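Local coordinates for periplasmic oligopeptide-binding protein (Burkholderia pseudomallei, PDB 3ZS6), which probably binds oligopeptides in the periplasm and hands them to an ABC transport system for uptake into the cell, at residues A[39-44]-A[499-504]; A[108-113]-A[137-142]; A[179-184]-A[206-211]; A[262-267]-A[399-404]; A[352-357]-A[388-393]. All blocks are in the same frame, centred on the assembly; numbering follows the deposited sequence.

Contact 1 (A[39-44]-A[499-504])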
# COMPACT_ATOMS: atom_id res chain seq x y z
N LEU A 39 14.30 7.23 -8.73
CA LEU A 39 14.85 8.59 -8.75
C LEU A 39 15.15 9.08 -7.33
O LEU A 39 16.19 9.69 -7.06
CB LEU A 39 13.88 9.55 -9.45
CG LEU A 39 13.65 9.27 -10.95
CD1 LEU A 39 12.50 10.10 -11.54
CD2 LEU A 39 14.93 9.46 -11.75
N ALA A 40 14.22 8.78 -6.42
CA ALA A 40 14.33 9.15 -5.02
C ALA A 40 14.11 7.93 -4.12
O ALA A 40 13.69 6.87 -4.60
CB ALA A 40 13.31 10.24 -4.68
N ARG A 41 14.41 8.08 -2.83
CA ARG A 41 14.14 7.04 -1.83
C ARG A 41 13.41 7.66 -0.64
O ARG A 41 13.50 8.87 -0.41
CB ARG A 41 15.44 6.42 -1.29
CG ARG A 41 16.33 5.71 -2.30
CD ARG A 41 17.33 4.79 -1.57
NE ARG A 41 18.04 5.47 -0.49
CZ ARG A 41 17.89 5.21 0.81
NH1 ARG A 41 17.05 4.26 1.22
NH2 ARG A 41 18.58 5.90 1.71
N ILE A 42 12.72 6.83 0.14
CA ILE A 42 12.22 7.24 1.45
C ILE A 42 13.15 6.66 2.50
O ILE A 42 13.32 5.44 2.55
CB ILE A 42 10.81 6.71 1.73
CG1 ILE A 42 9.85 7.14 0.62
CG2 ILE A 42 10.33 7.18 3.13
CD1 ILE A 42 9.80 8.66 0.38
N ASP A 43 13.76 7.52 3.32
CA ASP A 43 14.75 7.04 4.28
C ASP A 43 14.10 6.61 5.60
O ASP A 43 12.87 6.55 5.71
CB ASP A 43 15.90 8.05 4.50
CG ASP A 43 15.52 9.21 5.43
OD1 ASP A 43 14.45 9.17 6.09
OD2 ASP A 43 16.32 10.16 5.51
N ALA A 44 14.93 6.32 6.60
CA ALA A 44 14.41 5.71 7.83
C ALA A 44 13.45 6.65 8.55
O ALA A 44 12.55 6.20 9.26
CB ALA A 44 15.55 5.30 8.73
N SER A 499 16.17 -1.68 4.22
CA SER A 499 17.23 -2.30 5.00
C SER A 499 18.53 -1.47 5.03
O SER A 499 19.25 -1.47 6.04
CB SER A 499 17.50 -3.71 4.49
OG SER A 499 16.32 -4.49 4.55
N GLN A 500 18.84 -0.77 3.94
CA GLN A 500 20.11 -0.05 3.86
C GLN A 500 20.21 1.13 4.84
O GLN A 500 21.30 1.67 5.07
CB GLN A 500 20.39 0.45 2.43
CG GLN A 500 19.48 1.59 1.96
CD GLN A 500 20.07 2.34 0.78
OE1 GLN A 500 19.51 2.36 -0.32
NE2 GLN A 500 21.21 2.98 1.01
N ASP A 501 19.08 1.53 5.41
CA ASP A 501 19.07 2.65 6.34
C ASP A 501 19.27 2.18 7.79
O ASP A 501 19.40 3.01 8.69
CB ASP A 501 17.79 3.48 6.19
CG ASP A 501 17.68 4.14 4.81
OD1 ASP A 501 18.70 4.69 4.34
OD2 ASP A 501 16.60 4.09 4.18
N MET A 502 19.29 0.87 8.00
CA MET A 502 19.50 0.32 9.35
C MET A 502 20.91 -0.29 9.50
O MET A 502 21.63 -0.44 8.52
CB MET A 502 18.40 -0.69 9.70
CG MET A 502 17.03 -0.04 9.95
SD MET A 502 15.68 -1.21 10.22
CE MET A 502 15.37 -1.73 8.53
N TYR A 503 21.28 -0.61 10.73
CA TYR A 503 22.61 -1.15 11.01
C TYR A 503 22.58 -1.84 12.36
O TYR A 503 21.85 -1.43 13.26
CB TYR A 503 23.66 -0.03 11.01
CG TYR A 503 23.24 1.17 11.84
CD1 TYR A 503 23.51 1.23 13.20
CD2 TYR A 503 22.55 2.22 11.26
CE1 TYR A 503 23.12 2.31 13.96
CE2 TYR A 503 22.15 3.31 12.01
CZ TYR A 503 22.43 3.35 13.35
OH TYR A 503 22.03 4.44 14.09
N LEU A 504 23.39 -2.88 12.51
CA LEU A 504 23.44 -3.63 13.76
C LEU A 504 24.50 -3.09 14.69
O LEU A 504 25.62 -2.81 14.27
CB LEU A 504 23.67 -5.12 13.50
CG LEU A 504 22.62 -5.82 12.63
CD1 LEU A 504 22.73 -7.33 12.79
CD2 LEU A 504 21.22 -5.35 12.98
O HOH W 1 14.05 3.66 4.78
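R41 and D501 reach for each other from opposite directions and meet end-on. NH1 of R41 bonds D501 OD2 at 3.0 Å, and NH2 of R41 bonds D501 OD1 at 2.9 Å, so each carboxylate oxygen takes one nitrogen. Both oxygens are approached on their syn sides. The match is not flat: guanidinium and carboxylate planes are turned 36° against each other. The R41 chain bends at chi3 (-50°), which turns the NH1/NH2 edge of the guanidinium to D501. Q500 lies over one face of the same guanidinium. Its amide is stacked there, 20° from parallel, with Q500 OE1 3.4 Å from R41 NE but not hydrogen-bonded to it. A water lies within donating distance of both D501 OD2, 2.7 Å away, and I42 O. Beside the carboxylate, CB of A44 packs on CB of D501 at 3.8 Å. D43 turns its own carboxylate away, to S45. The bidentate salt bridge joins edge strand 40-42 of the five-stranded antiparallel sheet to the 3-10 turn 499-501 near the C-terminus of this solute-binding fold.

Contact 2 (A[108-113]-A[137-142])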
# COMPACT_ATOMS: atom_id res chain seq x y z
N VAL A 108 1.53 11.36 -14.94
CA VAL A 108 2.39 11.77 -16.05
C VAL A 108 1.59 12.08 -17.32
O VAL A 108 0.58 11.44 -17.61
CB VAL A 108 3.47 10.73 -16.34
CG1 VAL A 108 4.40 11.21 -17.45
CG2 VAL A 108 4.27 10.44 -15.07
N LYS A 109 2.07 13.07 -18.06
CA LYS A 109 1.38 13.58 -19.24
C LYS A 109 1.09 12.47 -20.25
O LYS A 109 1.98 11.71 -20.63
CB LYS A 109 2.19 14.70 -19.89
CG LYS A 109 1.47 15.46 -20.98
CD LYS A 109 0.16 16.04 -20.47
CE LYS A 109 -0.45 17.02 -21.46
NZ LYS A 109 0.38 18.26 -21.57
N ASN A 110 -0.18 12.37 -20.64
CA ASN A 110 -0.64 11.38 -21.61
C ASN A 110 -0.84 9.97 -21.06
O ASN A 110 -1.35 9.10 -21.77
CB ASN A 110 0.31 11.34 -22.81
CG ASN A 110 0.20 12.57 -23.68
OD1 ASN A 110 -0.82 13.27 -23.67
ND2 ASN A 110 1.25 12.85 -24.44
N ALA A 111 -0.46 9.73 -19.81
CA ALA A 111 -0.57 8.39 -19.24
C ALA A 111 -1.98 7.79 -19.35
O ALA A 111 -2.14 6.62 -19.73
CB ALA A 111 -0.08 8.37 -17.79
N SER A 112 -3.00 8.58 -19.01
CA SER A 112 -4.39 8.12 -19.09
C SER A 112 -4.74 7.57 -20.47
O SER A 112 -5.28 6.46 -20.59
CB SER A 112 -5.36 9.25 -18.74
OG SER A 112 -5.21 9.66 -17.40
N ALA A 113 -4.46 8.35 -21.50
CA ALA A 113 -4.75 7.96 -22.87
C ALA A 113 -4.01 6.67 -23.23
O ALA A 113 -4.56 5.79 -23.89
CB ALA A 113 -4.39 9.08 -23.83
N LYS A 137 6.77 15.62 -17.52
CA LYS A 137 5.61 16.50 -17.64
C LYS A 137 4.42 15.81 -16.99
O LYS A 137 4.17 14.64 -17.26
CB LYS A 137 5.29 16.77 -19.11
CG LYS A 137 6.39 17.49 -19.88
CD LYS A 137 6.21 19.00 -19.81
CE LYS A 137 7.25 19.70 -20.67
NZ LYS A 137 7.09 21.17 -20.62
N THR A 138 3.69 16.53 -16.14
CA THR A 138 2.50 15.98 -15.49
C THR A 138 1.24 16.61 -16.05
O THR A 138 1.28 17.74 -16.55
CB THR A 138 2.53 16.21 -13.96
OG1 THR A 138 2.68 17.61 -13.69
CG2 THR A 138 3.68 15.45 -13.32
N GLU A 139 0.13 15.89 -15.97
CA GLU A 139 -1.16 16.36 -16.49
C GLU A 139 -1.63 17.61 -15.77
O GLU A 139 -2.20 18.51 -16.38
CB GLU A 139 -2.23 15.27 -16.35
CG GLU A 139 -2.01 14.05 -17.22
CD GLU A 139 -2.42 14.26 -18.66
OE1 GLU A 139 -2.85 15.38 -19.00
OE2 GLU A 139 -2.32 13.31 -19.46
N VAL A 140 -1.42 17.65 -14.46
CA VAL A 140 -1.76 18.80 -13.64
C VAL A 140 -0.60 19.02 -12.69
O VAL A 140 0.23 18.14 -12.52
CB VAL A 140 -3.03 18.55 -12.82
CG1 VAL A 140 -4.24 18.41 -13.73
CG2 VAL A 140 -2.87 17.30 -11.95
N PRO A 141 -0.54 20.20 -12.06
CA PRO A 141 0.59 20.42 -11.14
C PRO A 141 0.53 19.50 -9.92
O PRO A 141 -0.53 19.31 -9.32
CB PRO A 141 0.45 21.90 -10.75
CG PRO A 141 -0.94 22.31 -11.17
CD PRO A 141 -1.31 21.43 -12.32
N VAL A 142 1.69 18.92 -9.58
CA VAL A 142 1.81 18.02 -8.44
C VAL A 142 3.03 18.44 -7.63
O VAL A 142 4.17 18.23 -8.03
CB VAL A 142 1.99 16.55 -8.91
CG1 VAL A 142 2.13 15.61 -7.70
CG2 VAL A 142 0.84 16.12 -9.81
O HOH W 2 -2.72 11.12 -17.56
O HOH W 3 -4.03 11.51 -20.82
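E139 lays its side chain across that of K109 at about a right angle. OE1 of E139 sits 3.4 Å from CD of K109, so the overlap is with the aliphatic part of the lysine. The charged ends stay apart, with K109 NZ 5.0 Å from E139 OE1. E139 OE2 accepts the backbone N-H of N110 at 2.6 Å, from above the carboxylate plane. The glutamate chain folds at chi2 (-79°), which turns the carboxylate back toward this N-H. N110 is the third residue of a type II turn from V108 to A111 and holds the N-cap position of helix 111-115. Its ND2 bonds D123 O instead of capping. One water donates to E139 OE2 and accepts from A113 N; another, between OE2 and S112 N, is placed to do the same. The carboxylate thus faces the first turn, where its negative charge would suit the helix dipole. Further back, a single beta bridge pairs V108 with T138. K109 N bonds K137 O at 2.7 Å.

Contact 3 (A[179-184]-A[206-211])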
# COMPACT_ATOMS: atom_id res chain seq x y z
N GLY A 179 19.48 -1.64 -6.95
CA GLY A 179 19.41 -1.21 -5.56
C GLY A 179 20.64 -1.60 -4.76
O GLY A 179 21.62 -2.09 -5.31
N PRO A 180 20.59 -1.39 -3.43
CA PRO A 180 21.74 -1.68 -2.56
C PRO A 180 21.99 -3.18 -2.37
O PRO A 180 23.07 -3.56 -1.91
CB PRO A 180 21.36 -1.03 -1.23
CG PRO A 180 19.84 -0.97 -1.26
CD PRO A 180 19.48 -0.77 -2.70
N TYR A 181 21.01 -4.02 -2.73
CA TYR A 181 21.12 -5.47 -2.58
C TYR A 181 20.83 -6.21 -3.89
O TYR A 181 20.11 -5.72 -4.75
CB TYR A 181 20.18 -5.98 -1.46
CG TYR A 181 20.53 -5.37 -0.13
CD1 TYR A 181 21.48 -5.96 0.70
CD2 TYR A 181 19.95 -4.16 0.27
CE1 TYR A 181 21.83 -5.38 1.91
CE2 TYR A 181 20.29 -3.58 1.48
CZ TYR A 181 21.23 -4.19 2.30
OH TYR A 181 21.57 -3.61 3.49
N THR A 182 21.44 -7.39 -4.04
CA THR A 182 21.15 -8.25 -5.17
C THR A 182 20.54 -9.55 -4.65
O THR A 182 20.93 -10.05 -3.59
CB THR A 182 22.42 -8.60 -5.99
OG1 THR A 182 23.30 -9.38 -5.19
CG2 THR A 182 23.13 -7.34 -6.45
N LEU A 183 19.62 -10.11 -5.43
CA LEU A 183 18.88 -11.29 -5.03
C LEU A 183 19.74 -12.54 -5.12
O LEU A 183 20.27 -12.85 -6.18
CB LEU A 183 17.64 -11.44 -5.92
CG LEU A 183 16.67 -12.57 -5.57
CD1 LEU A 183 16.02 -12.29 -4.22
CD2 LEU A 183 15.62 -12.70 -6.67
N VAL A 184 19.84 -13.27 -4.01
CA VAL A 184 20.62 -14.52 -4.00
C VAL A 184 19.73 -15.76 -4.06
O VAL A 184 20.07 -16.74 -4.73
CB VAL A 184 21.52 -14.62 -2.74
CG1 VAL A 184 22.36 -15.88 -2.80
CG2 VAL A 184 22.40 -13.39 -2.61
N VAL A 206 26.46 1.46 2.94
CA VAL A 206 25.50 0.40 3.27
C VAL A 206 26.14 -0.56 4.28
O VAL A 206 27.13 -1.23 3.97
CB VAL A 206 25.08 -0.38 2.00
CG1 VAL A 206 24.10 -1.49 2.35
CG2 VAL A 206 24.50 0.56 0.96
N VAL A 207 25.57 -0.64 5.48
CA VAL A 207 26.15 -1.43 6.55
C VAL A 207 25.66 -2.88 6.58
O VAL A 207 26.46 -3.80 6.65
CB VAL A 207 25.88 -0.78 7.93
CG1 VAL A 207 26.36 -1.69 9.06
CG2 VAL A 207 26.56 0.59 8.00
N ILE A 208 24.35 -3.07 6.50
CA ILE A 208 23.78 -4.41 6.52
C ILE A 208 24.22 -5.20 5.29
O ILE A 208 24.06 -4.74 4.16
CB ILE A 208 22.24 -4.34 6.57
CG1 ILE A 208 21.79 -3.63 7.84
CG2 ILE A 208 21.62 -5.75 6.46
CD1 ILE A 208 22.06 -4.40 9.10
N ARG A 209 24.80 -6.38 5.52
CA ARG A 209 25.44 -7.14 4.44
C ARG A 209 24.56 -8.25 3.87
O ARG A 209 24.80 -8.75 2.77
CB ARG A 209 26.79 -7.72 4.90
CG ARG A 209 27.86 -6.67 5.15
CD ARG A 209 29.22 -7.28 5.38
NE ARG A 209 29.33 -8.04 6.62
CZ ARG A 209 29.67 -7.51 7.80
NH1 ARG A 209 29.91 -6.21 7.91
NH2 ARG A 209 29.76 -8.29 8.88
N LYS A 210 23.55 -8.65 4.63
CA LYS A 210 22.67 -9.71 4.17
C LYS A 210 21.27 -9.49 4.73
O LYS A 210 21.11 -9.22 5.92
CB LYS A 210 23.19 -11.09 4.59
CG LYS A 210 22.23 -12.23 4.23
CD LYS A 210 22.92 -13.58 4.19
CE LYS A 210 22.81 -14.33 5.50
NZ LYS A 210 23.14 -15.78 5.30
N VAL A 211 20.27 -9.62 3.87
CA VAL A 211 18.89 -9.51 4.30
C VAL A 211 18.11 -10.77 3.92
O VAL A 211 18.18 -11.24 2.78
CB VAL A 211 18.18 -8.28 3.68
CG1 VAL A 211 16.78 -8.12 4.26
CG2 VAL A 211 18.99 -7.03 3.91
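Y181 points its CB toward segment 206-211, and its ring carries most of the contact. CG lies anti to the carbonyl carbon (chi1 -61°), and from there the ring extends toward the loop that leads into strand 210-215. V211 CG2 sits over one face of the ring, 4.1 Å from the centroid and 21° off the ring normal, a CH-pi contact. V211 CG2 is offset toward the rim, 3.8 Å from Y181 CE1. V211 and Y181 cross at about a right angle. Strands 181-187 and 210-215 belong to one four-stranded mixed sheet but are not neighbours in it, because strand 191-196 runs between them. The tyrosine therefore reaches across that middle strand, whose M194 touches both Y181 and V211. At Y181 CZ the ring meets V206 CG1 at 3.9 Å. The tip ends on the backbone: Y181 OH donates to I208 O at 2.8 Å, with the hydroxyl above the carbonyl plane. I208 CB lies 3.2 Å from Y181 OH. Next to the ring, P180 CB packs on V206 CG2 at 4.1 Å.

Contact 4 (A[262-267]-A[399-404])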
# COMPACT_ATOMS: atom_id res chain seq x y z
N TYR A 262 -7.61 0.08 7.41
CA TYR A 262 -8.09 -1.30 7.36
C TYR A 262 -9.58 -1.22 7.03
O TYR A 262 -10.33 -0.49 7.68
CB TYR A 262 -7.86 -1.95 8.72
CG TYR A 262 -8.10 -3.45 8.83
CD1 TYR A 262 -9.38 -3.99 8.71
CD2 TYR A 262 -7.05 -4.32 9.13
CE1 TYR A 262 -9.60 -5.36 8.84
CE2 TYR A 262 -7.26 -5.68 9.27
CZ TYR A 262 -8.54 -6.20 9.12
OH TYR A 262 -8.75 -7.56 9.26
N TYR A 263 -10.00 -1.95 6.01
CA TYR A 263 -11.38 -1.85 5.55
C TYR A 263 -11.85 -3.10 4.82
O TYR A 263 -11.05 -3.91 4.34
CB TYR A 263 -11.56 -0.62 4.66
CG TYR A 263 -10.94 -0.73 3.28
CD1 TYR A 263 -11.66 -1.24 2.21
CD2 TYR A 263 -9.62 -0.31 3.05
CE1 TYR A 263 -11.09 -1.33 0.93
CE2 TYR A 263 -9.04 -0.39 1.78
CZ TYR A 263 -9.78 -0.91 0.73
OH TYR A 263 -9.23 -1.00 -0.53
N TYR A 264 -13.17 -3.24 4.74
CA TYR A 264 -13.75 -4.35 4.00
C TYR A 264 -14.18 -3.91 2.61
O TYR A 264 -14.96 -2.97 2.42
CB TYR A 264 -14.92 -4.98 4.76
CG TYR A 264 -14.52 -5.98 5.83
CD1 TYR A 264 -13.22 -6.46 5.91
CD2 TYR A 264 -15.44 -6.44 6.75
CE1 TYR A 264 -12.85 -7.38 6.89
CE2 TYR A 264 -15.08 -7.36 7.73
CZ TYR A 264 -13.79 -7.83 7.80
OH TYR A 264 -13.45 -8.75 8.78
N TYR A 265 -13.63 -4.60 1.63
CA TYR A 265 -14.01 -4.47 0.24
C TYR A 265 -15.44 -4.96 0.12
O TYR A 265 -15.83 -5.92 0.79
CB TYR A 265 -13.05 -5.35 -0.55
CG TYR A 265 -13.42 -5.83 -1.93
CD1 TYR A 265 -14.43 -6.76 -2.13
CD2 TYR A 265 -12.68 -5.43 -3.03
CE1 TYR A 265 -14.73 -7.24 -3.39
CE2 TYR A 265 -12.96 -5.89 -4.29
CZ TYR A 265 -13.98 -6.80 -4.47
OH TYR A 265 -14.24 -7.27 -5.73
N LEU A 266 -16.23 -4.27 -0.70
CA LEU A 266 -17.57 -4.72 -1.08
C LEU A 266 -17.66 -4.73 -2.60
O LEU A 266 -17.32 -3.75 -3.26
CB LEU A 266 -18.65 -3.78 -0.53
CG LEU A 266 -18.78 -3.59 0.99
CD1 LEU A 266 -19.90 -2.57 1.27
CD2 LEU A 266 -19.06 -4.91 1.72
N LYS A 267 -18.13 -5.84 -3.16
CA LYS A 267 -18.30 -5.96 -4.60
C LYS A 267 -19.46 -5.10 -5.05
O LYS A 267 -20.62 -5.48 -4.87
CB LYS A 267 -18.57 -7.41 -4.98
CG LYS A 267 -18.74 -7.67 -6.47
CD LYS A 267 -19.14 -9.12 -6.69
CE LYS A 267 -19.48 -9.40 -8.14
NZ LYS A 267 -20.02 -10.78 -8.29
N VAL A 399 -15.03 -12.22 -5.12
CA VAL A 399 -15.37 -12.25 -3.71
C VAL A 399 -16.41 -11.15 -3.48
O VAL A 399 -16.44 -10.17 -4.22
CB VAL A 399 -14.12 -12.01 -2.82
CG1 VAL A 399 -13.22 -13.25 -2.81
CG2 VAL A 399 -13.33 -10.80 -3.32
N GLN A 400 -17.24 -11.31 -2.45
CA GLN A 400 -18.34 -10.39 -2.20
C GLN A 400 -17.97 -9.35 -1.14
O GLN A 400 -18.07 -8.15 -1.36
CB GLN A 400 -19.59 -11.16 -1.74
CG GLN A 400 -20.19 -12.04 -2.81
CD GLN A 400 -21.43 -12.76 -2.32
OE1 GLN A 400 -21.36 -13.57 -1.39
NE2 GLN A 400 -22.58 -12.45 -2.92
N ILE A 401 -17.57 -9.84 0.02
CA ILE A 401 -17.03 -9.00 1.08
C ILE A 401 -15.65 -9.55 1.35
O ILE A 401 -15.48 -10.77 1.46
CB ILE A 401 -17.87 -9.09 2.36
CG1 ILE A 401 -19.34 -8.78 2.07
CG2 ILE A 401 -17.31 -8.16 3.42
CD1 ILE A 401 -20.25 -8.82 3.29
N ALA A 402 -14.64 -8.68 1.42
CA ALA A 402 -13.27 -9.16 1.53
C ALA A 402 -12.42 -8.26 2.43
O ALA A 402 -12.58 -7.04 2.45
CB ALA A 402 -12.62 -9.29 0.15
N ARG A 403 -11.53 -8.88 3.20
CA ARG A 403 -10.56 -8.15 4.00
C ARG A 403 -9.67 -7.34 3.03
O ARG A 403 -9.17 -7.86 2.03
CB ARG A 403 -9.71 -9.12 4.83
CG ARG A 403 -9.10 -8.51 6.10
CD ARG A 403 -8.06 -7.44 5.75
NE ARG A 403 -6.92 -8.02 5.07
CZ ARG A 403 -5.87 -7.33 4.61
NH1 ARG A 403 -5.82 -6.01 4.75
NH2 ARG A 403 -4.87 -7.97 4.01
N ASP A 404 -9.51 -6.05 3.32
CA ASP A 404 -8.66 -5.19 2.50
C ASP A 404 -7.96 -4.17 3.40
O ASP A 404 -8.14 -4.19 4.61
CB ASP A 404 -9.48 -4.48 1.42
CG ASP A 404 -8.67 -4.20 0.14
OD1 ASP A 404 -7.46 -3.90 0.23
OD2 ASP A 404 -9.25 -4.29 -0.96
O HOH W 4 -6.80 -1.75 -1.13
O HOH W 5 -10.68 -1.91 -2.36
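Five backbone hydrogen bonds hold Y263, Y265 and K267 to D404, A402 and Q400. Y263 and D404 bond in both directions, as do Y265 and A402. The pairing is antiparallel, with Y264–R403 and L266–I401 as non-hydrogen-bonded pairs. Y265 N gives A402 O a bond of 2.8 Å. One water bonds Y263 OH at 2.6 Å and is placed to donate to D404 OD1; a second bonds Y263 OH and donates to D404 OD2. These two side chains lie side by side, pointing the same way, ring and carboxylate 16° from parallel. CG of Y263 stands between its backbone N and carbonyl carbon (chi1 72°), which lays the ring against D404. D404 CB sits over the Y263 ring, 3.8 Å from its centroid, a CH-pi contact. Y262 crosses R403 at about a right angle, and Y262 OH touches R403 CG at 3.3 Å; this OH bonds H361. Y265 CE1 packs on V399 CG2 at 3.8 Å. Beyond the two segments, R403 NH1 forms a salt bridge to the backbone of the bound peptide, and D404 packs on one of its apolar side chains. Thus the strand pair offers the ligand charge from one residue and packing from the next.

Contact 5 (A[352-357]-A[388-393])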
# COMPACT_ATOMS: atom_id res chain seq x y z
N THR A 352 -20.43 -14.35 1.33
CA THR A 352 -19.17 -14.98 1.71
C THR A 352 -18.18 -13.87 2.09
O THR A 352 -18.05 -12.88 1.37
CB THR A 352 -18.61 -15.86 0.57
OG1 THR A 352 -19.47 -17.00 0.40
CG2 THR A 352 -17.21 -16.34 0.90
N LEU A 353 -17.54 -14.03 3.24
CA LEU A 353 -16.53 -13.07 3.70
C LEU A 353 -15.13 -13.68 3.58
O LEU A 353 -14.76 -14.59 4.32
CB LEU A 353 -16.81 -12.64 5.15
CG LEU A 353 -15.79 -11.79 5.92
CD1 LEU A 353 -15.39 -10.55 5.16
CD2 LEU A 353 -16.34 -11.41 7.31
N THR A 354 -14.36 -13.19 2.62
CA THR A 354 -13.06 -13.77 2.36
C THR A 354 -11.93 -12.92 2.96
O THR A 354 -11.95 -11.69 2.83
CB THR A 354 -12.84 -13.93 0.85
OG1 THR A 354 -13.95 -14.64 0.28
CG2 THR A 354 -11.55 -14.69 0.56
N TYR A 355 -10.97 -13.56 3.61
CA TYR A 355 -9.80 -12.86 4.13
C TYR A 355 -8.54 -13.69 3.92
O TYR A 355 -8.63 -14.90 3.69
CB TYR A 355 -9.96 -12.56 5.63
CG TYR A 355 -9.99 -13.80 6.48
CD1 TYR A 355 -11.18 -14.48 6.72
CD2 TYR A 355 -8.83 -14.31 7.05
CE1 TYR A 355 -11.22 -15.62 7.50
CE2 TYR A 355 -8.85 -15.46 7.84
CZ TYR A 355 -10.05 -16.11 8.06
OH TYR A 355 -10.08 -17.25 8.83
N ASN A 356 -7.38 -13.06 3.99
CA ASN A 356 -6.13 -13.80 3.85
C ASN A 356 -5.71 -14.40 5.18
O ASN A 356 -5.74 -13.73 6.21
CB ASN A 356 -5.00 -12.94 3.26
CG ASN A 356 -4.72 -11.71 4.09
OD1 ASN A 356 -5.58 -10.84 4.22
ND2 ASN A 356 -3.51 -11.62 4.64
N THR A 357 -5.36 -15.69 5.14
CA THR A 357 -5.01 -16.46 6.33
C THR A 357 -4.09 -15.70 7.27
O THR A 357 -2.98 -15.31 6.89
CB THR A 357 -4.35 -17.80 5.93
OG1 THR A 357 -5.17 -18.46 4.95
CG2 THR A 357 -4.15 -18.70 7.15
N LYS A 388 -1.94 -13.54 -2.03
CA LYS A 388 -1.82 -13.35 -3.48
C LYS A 388 -3.12 -13.69 -4.19
O LYS A 388 -3.50 -13.03 -5.16
CB LYS A 388 -0.70 -14.24 -4.06
CG LYS A 388 0.68 -13.63 -3.99
CD LYS A 388 1.76 -14.70 -4.11
CE LYS A 388 1.54 -15.58 -5.33
NZ LYS A 388 2.58 -16.65 -5.43
N VAL A 389 -3.77 -14.74 -3.73
CA VAL A 389 -5.04 -15.17 -4.29
C VAL A 389 -6.13 -14.14 -3.96
O VAL A 389 -6.94 -13.78 -4.81
CB VAL A 389 -5.44 -16.56 -3.76
CG1 VAL A 389 -6.93 -16.86 -4.04
CG2 VAL A 389 -4.54 -17.63 -4.37
N LEU A 390 -6.14 -13.68 -2.71
CA LEU A 390 -7.11 -12.68 -2.30
C LEU A 390 -6.99 -11.45 -3.20
O LEU A 390 -8.00 -10.95 -3.69
CB LEU A 390 -6.89 -12.27 -0.84
CG LEU A 390 -7.89 -11.23 -0.31
CD1 LEU A 390 -9.31 -11.77 -0.44
CD2 LEU A 390 -7.57 -10.87 1.13
N MET A 391 -5.77 -10.98 -3.43
CA MET A 391 -5.56 -9.81 -4.28
C MET A 391 -6.17 -10.01 -5.66
O MET A 391 -6.87 -9.13 -6.16
CB MET A 391 -4.08 -9.43 -4.40
CG MET A 391 -3.62 -8.40 -3.37
SD MET A 391 -1.96 -7.72 -3.70
CE MET A 391 -1.07 -9.21 -4.12
N LYS A 392 -5.92 -11.17 -6.27
CA LYS A 392 -6.46 -11.48 -7.58
C LYS A 392 -7.98 -11.55 -7.54
O LYS A 392 -8.67 -11.02 -8.42
CB LYS A 392 -5.88 -12.79 -8.11
CG LYS A 392 -4.40 -12.73 -8.40
CD LYS A 392 -3.87 -14.05 -8.94
CE LYS A 392 -2.36 -13.99 -9.20
NZ LYS A 392 -1.85 -15.26 -9.78
N GLN A 393 -8.52 -12.21 -6.52
CA GLN A 393 -9.97 -12.32 -6.42
C GLN A 393 -10.66 -10.96 -6.31
O GLN A 393 -11.71 -10.75 -6.91
CB GLN A 393 -10.37 -13.23 -5.25
CG GLN A 393 -10.17 -14.71 -5.55
CD GLN A 393 -10.53 -15.59 -4.37
OE1 GLN A 393 -10.59 -15.13 -3.23
NE2 GLN A 393 -10.78 -16.87 -4.64
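This is helix-on-sheet packing, with helix 387-395 lying against strand 350-356 of the large mixed sheet. The short segments run at 137° to one another, and their axes approach to 8.1 Å. L390 carries most of the helix side. Its CG stands anti to the backbone N (chi1 -179°), which sends both methyls to the strand. L390 CD1 meets T354 CG2 at 3.8 Å, the two side chains sliding past each other in opposite directions. L390 CD2 lies at N356, 3.6 Å from its backbone N and 3.7 Å from its OD1. N356 and L390 cross at about a right angle. One turn on, Q393 comes across T354 at a similar angle, with Q393 OE1 3.9 Å from T354 CG2. That OE1 is buried here and has no polar partner in the model. Two polar atoms have partners outside: T354 OG1 bonds E383, and N356 OD1 bonds R403. Strand 350-356 runs between strands 379-385 and 401-407, parallel to both, and L390 also touches V385 of strand 379-385.

Contacts 4 and 5 form one unit, with centres 9 Å apart. Strands 350-356 and 401-407 are neighbours in one sheet, and T354 forms probable hydrogen bonds with R403 and I401. Both contacts reach the bound peptide, contact 4 through R403 and D404 and contact 5 through M391 in the conformer modelled here. N356 of contact 5 also bonds R403, so it is placed to steady that peptide-binding arginine. Contacts 1 and 3 form a second unit, with centres 11 Å apart, where Q500 packs on P180 and M502 on I208. Contact 4 lies across the chain's centre from both, about 33 Å from contact 1 and 36 Å from contact 3 between centres. Contact 2 stands apart, about 29 Å from contact 1 between centres.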